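Local atomic coordinates of PrgX (Enterococcus faecalis, PDB entry 2AWI), a protein that acts as the receptor for the peptide sex pheromone cCF10 and as a repressor in the regulation of conjugation, probably by binding DNA. Residues Leu107-Ser118 against Ile151-Val162. The protein carries 1 engineered substitution. Residues are numbered along the deposited sequence; the frame is centred on the assembly and turned at random.
Engineered in segment 151-162: Cys-153 (natural residue Tyr).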
# COMPACT_ATOMS: atom_id res chain seq x y z
N LEU A 107 -15.53 -45.94 -12.85
CA LEU A 107 -14.68 -44.84 -12.42
C LEU A 107 -15.44 -43.98 -11.41
O LEU A 107 -14.84 -43.42 -10.50
CB LEU A 107 -14.25 -44.01 -13.62
CG LEU A 107 -13.37 -44.77 -14.62
CD1 LEU A 107 -13.11 -43.90 -15.83
CD2 LEU A 107 -12.07 -45.20 -13.96
N GLN A 108 -16.75 -43.87 -11.57
CA GLN A 108 -17.54 -43.07 -10.64
C GLN A 108 -17.46 -43.69 -9.26
O GLN A 108 -17.07 -43.04 -8.30
CB GLN A 108 -19.00 -42.99 -11.11
CG GLN A 108 -19.19 -42.13 -12.35
CD GLN A 108 -18.98 -40.65 -12.06
OE1 GLN A 108 -18.67 -39.86 -12.96
NE2 GLN A 108 -19.16 -40.26 -10.80
N TYR A 109 -17.82 -44.97 -9.15
CA TYR A 109 -17.76 -45.66 -7.86
C TYR A 109 -16.37 -45.60 -7.26
O TYR A 109 -16.22 -45.53 -6.04
CB TYR A 109 -18.21 -47.12 -8.01
CG TYR A 109 -19.71 -47.29 -7.93
CD1 TYR A 109 -20.39 -47.03 -6.74
CD2 TYR A 109 -20.45 -47.65 -9.05
CE1 TYR A 109 -21.78 -47.13 -6.67
CE2 TYR A 109 -21.84 -47.76 -8.99
CZ TYR A 109 -22.50 -47.49 -7.80
OH TYR A 109 -23.87 -47.57 -7.74
N PHE A 110 -15.33 -45.63 -8.09
CA PHE A 110 -14.00 -45.55 -7.53
C PHE A 110 -13.86 -44.19 -6.88
O PHE A 110 -13.37 -44.07 -5.76
CB PHE A 110 -12.92 -45.71 -8.61
CG PHE A 110 -11.53 -45.85 -8.04
CD1 PHE A 110 -11.24 -46.88 -7.16
CD2 PHE A 110 -10.54 -44.93 -8.37
CE1 PHE A 110 -9.97 -47.00 -6.60
CE2 PHE A 110 -9.26 -45.04 -7.81
CZ PHE A 110 -8.98 -46.07 -6.93
N SER A 111 -14.30 -43.16 -7.59
CA SER A 111 -14.24 -41.79 -7.09
C SER A 111 -15.00 -41.67 -5.77
O SER A 111 -14.55 -41.01 -4.84
CB SER A 111 -14.83 -40.82 -8.12
OG SER A 111 -14.61 -39.47 -7.74
N ILE A 112 -16.16 -42.32 -5.68
CA ILE A 112 -16.94 -42.29 -4.45
C ILE A 112 -16.16 -42.99 -3.35
O ILE A 112 -16.08 -42.50 -2.21
CB ILE A 112 -18.30 -42.99 -4.64
CG1 ILE A 112 -19.16 -42.21 -5.64
CG2 ILE A 112 -19.01 -43.11 -3.31
CD1 ILE A 112 -20.44 -42.91 -6.02
N TYR A 113 -15.58 -44.13 -3.70
CA TYR A 113 -14.77 -44.93 -2.78
C TYR A 113 -13.70 -44.08 -2.11
O TYR A 113 -13.57 -44.09 -0.88
CB TYR A 113 -14.12 -46.08 -3.55
CG TYR A 113 -13.01 -46.78 -2.80
CD1 TYR A 113 -13.29 -47.59 -1.70
CD2 TYR A 113 -11.68 -46.61 -3.18
CE1 TYR A 113 -12.26 -48.23 -1.00
CE2 TYR A 113 -10.65 -47.24 -2.49
CZ TYR A 113 -10.95 -48.05 -1.40
OH TYR A 113 -9.94 -48.68 -0.71
N LEU A 114 -12.93 -43.35 -2.90
CA LEU A 114 -11.87 -42.49 -2.36
C LEU A 114 -12.50 -41.41 -1.48
O LEU A 114 -11.82 -40.81 -0.64
CB LEU A 114 -11.07 -41.84 -3.50
CG LEU A 114 -10.27 -42.80 -4.40
CD1 LEU A 114 -9.62 -42.03 -5.55
CD2 LEU A 114 -9.22 -43.53 -3.56
N GLY A 115 -13.79 -41.18 -1.68
CA GLY A 115 -14.51 -40.20 -0.89
C GLY A 115 -14.62 -40.72 0.54
O GLY A 115 -14.54 -39.95 1.50
N TYR A 116 -14.82 -42.03 0.66
CA TYR A 116 -14.92 -42.65 1.97
C TYR A 116 -13.54 -42.72 2.64
O TYR A 116 -13.42 -42.52 3.84
CB TYR A 116 -15.49 -44.06 1.86
CG TYR A 116 -16.99 -44.12 1.65
CD1 TYR A 116 -17.58 -43.63 0.49
CD2 TYR A 116 -17.82 -44.67 2.63
CE1 TYR A 116 -18.97 -43.69 0.30
CE2 TYR A 116 -19.20 -44.75 2.45
CZ TYR A 116 -19.77 -44.26 1.28
OH TYR A 116 -21.13 -44.34 1.12
N ILE A 117 -12.51 -43.00 1.85
CA ILE A 117 -11.16 -43.08 2.39
C ILE A 117 -10.78 -41.74 3.00
O ILE A 117 -10.18 -41.67 4.06
CB ILE A 117 -10.13 -43.45 1.31
CG1 ILE A 117 -10.44 -44.85 0.76
CG2 ILE A 117 -8.72 -43.40 1.88
CD1 ILE A 117 -10.40 -45.94 1.82
N SER A 118 -11.15 -40.67 2.30
CA SER A 118 -10.86 -39.32 2.76
C SER A 118 -11.51 -39.10 4.12
O SER A 118 -10.87 -38.64 5.06
CB SER A 118 -11.40 -38.31 1.76
OG SER A 118 -11.07 -36.99 2.15
N ILE A 151 -13.91 -37.64 -15.24
CA ILE A 151 -13.89 -38.43 -14.02
C ILE A 151 -12.48 -38.94 -13.66
O ILE A 151 -12.19 -39.20 -12.49
CB ILE A 151 -14.87 -39.62 -14.14
CG1 ILE A 151 -14.93 -40.39 -12.82
CG2 ILE A 151 -14.45 -40.52 -15.28
CD1 ILE A 151 -15.36 -39.56 -11.63
N ASP A 152 -11.61 -39.07 -14.66
CA ASP A 152 -10.24 -39.50 -14.41
C ASP A 152 -9.51 -38.39 -13.67
O ASP A 152 -8.75 -38.64 -12.73
CB ASP A 152 -9.51 -39.83 -15.71
CG ASP A 152 -10.01 -41.10 -16.36
OD1 ASP A 152 -10.02 -42.15 -15.67
OD2 ASP A 152 -10.40 -41.06 -17.54
N CYS A 153 -9.74 -37.15 -14.09
CA CYS A 153 -9.11 -36.02 -13.42
C CYS A 153 -9.73 -35.79 -12.04
O CYS A 153 -9.11 -35.23 -11.15
CB CYS A 153 -9.21 -34.76 -14.28
SG CYS A 153 -8.05 -34.80 -15.69
N GLU A 154 -10.96 -36.26 -11.85
CA GLU A 154 -11.61 -36.11 -10.56
C GLU A 154 -10.94 -37.13 -9.64
O GLU A 154 -10.57 -36.82 -8.50
CB GLU A 154 -13.12 -36.41 -10.66
CG GLU A 154 -13.90 -36.09 -9.40
CD GLU A 154 -15.38 -36.44 -9.52
OE1 GLU A 154 -16.03 -35.99 -10.50
OE2 GLU A 154 -15.89 -37.17 -8.64
N ILE A 155 -10.78 -38.35 -10.14
CA ILE A 155 -10.12 -39.42 -9.39
C ILE A 155 -8.72 -38.98 -8.96
O ILE A 155 -8.34 -39.12 -7.80
CB ILE A 155 -10.03 -40.71 -10.24
CG1 ILE A 155 -11.39 -41.42 -10.25
CG2 ILE A 155 -8.92 -41.61 -9.72
CD1 ILE A 155 -11.47 -42.63 -11.16
N VAL A 156 -7.95 -38.44 -9.90
CA VAL A 156 -6.60 -37.99 -9.58
C VAL A 156 -6.59 -36.98 -8.44
O VAL A 156 -5.72 -37.01 -7.58
CB VAL A 156 -5.93 -37.36 -10.81
CG1 VAL A 156 -5.04 -36.21 -10.39
CG2 VAL A 156 -5.11 -38.42 -11.52
N SER A 157 -7.57 -36.08 -8.45
CA SER A 157 -7.69 -35.06 -7.42
C SER A 157 -7.99 -35.71 -6.07
O SER A 157 -7.44 -35.32 -5.04
CB SER A 157 -8.81 -34.09 -7.79
OG SER A 157 -8.97 -33.10 -6.79
N ASN A 158 -8.88 -36.70 -6.09
CA ASN A 158 -9.26 -37.43 -4.89
C ASN A 158 -8.05 -38.17 -4.31
O ASN A 158 -7.91 -38.29 -3.09
CB ASN A 158 -10.38 -38.43 -5.21
CG ASN A 158 -11.68 -37.76 -5.62
OD1 ASN A 158 -12.54 -38.38 -6.25
ND2 ASN A 158 -11.85 -36.49 -5.26
N LEU A 159 -7.18 -38.66 -5.19
CA LEU A 159 -5.98 -39.39 -4.77
C LEU A 159 -4.96 -38.48 -4.10
O LEU A 159 -4.32 -38.88 -3.12
CB LEU A 159 -5.33 -40.08 -5.97
CG LEU A 159 -6.11 -41.22 -6.62
CD1 LEU A 159 -5.44 -41.63 -7.92
CD2 LEU A 159 -6.21 -42.40 -5.65
N LEU A 160 -4.80 -37.27 -4.62
CA LEU A 160 -3.85 -36.32 -4.04
C LEU A 160 -4.28 -36.00 -2.61
O LEU A 160 -3.52 -35.41 -1.84
CB LEU A 160 -3.81 -35.03 -4.85
CG LEU A 160 -3.02 -35.01 -6.17
CD1 LEU A 160 -3.21 -33.68 -6.88
CD2 LEU A 160 -1.55 -35.24 -5.88
N ASN A 161 -5.50 -36.39 -2.27
CA ASN A 161 -6.06 -36.12 -0.95
C ASN A 161 -5.86 -37.23 0.07
O ASN A 161 -5.92 -36.99 1.28
CB ASN A 161 -7.56 -35.84 -1.10
CG ASN A 161 -8.13 -35.06 0.06
OD1 ASN A 161 -7.82 -33.88 0.23
ND2 ASN A 161 -8.95 -35.71 0.87
N VAL A 162 -5.60 -38.45 -0.39
CA VAL A 162 -5.42 -39.57 0.53
C VAL A 162 -4.20 -40.42 0.20
O VAL A 162 -4.11 -41.58 0.61
CB VAL A 162 -6.67 -40.48 0.54
CG1 VAL A 162 -7.89 -39.69 0.95
CG2 VAL A 162 -6.87 -41.09 -0.85
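Ser-111 is a small knob in a hole made by Ile-151, Glu-154, Ile-155 and Asn-158, which suits the place where the two nearly parallel helices bring their CA atoms closest, 5.3 Å between Ser-111 and Ile-155. With OG anti to the backbone N (chi1 -172°), its hydroxyl lies within hydrogen-bonding distance of two acceptors, Glu-154 OE2 and Asn-158 OD1, each 2.8 Å from OG. Its single proton can serve only one of them fully at a time. The extended chain of Glu-154 carries its carboxylate to this hydroxyl, and Lys-79 forms a salt bridge with the same OE2.

Ile-155 answers as a knob among Leu-107, Phe-110, Ser-111 and Leu-114. Ile-155 CD1 lies 3.7 Å from Phe-110 CD2, near the ring plane, and Ile-155 CG2 meets the ring edge in plane; the beta-branched isoleucine thus brings two methyl groups to the rim of the flat ring. Leu-107 spreads its fork, CD1 against Ile-151 CG2 (3.7 Å) and CD2 toward Ile-155 CD1. Further along, Leu-114 CD1 presses tightly on Leu-159 CD2 (3.4 Å), and near the far end of the contact Val-162 sets CG1 against Ser-118 CA (3.5 Å).

The segment axes approach to 9.4 Å at 16°, consistent with a TPR-like helical array. Helix 128-142 packs against Phe-110, Ile-117 and Ile-155, Lys-79 of helix 74-87 touches Ser-111, and helix 165-172 touches Leu-159; Leu-15 and Gly-55 of a second subunit pack on Leu-107 and Ile-151, respectively.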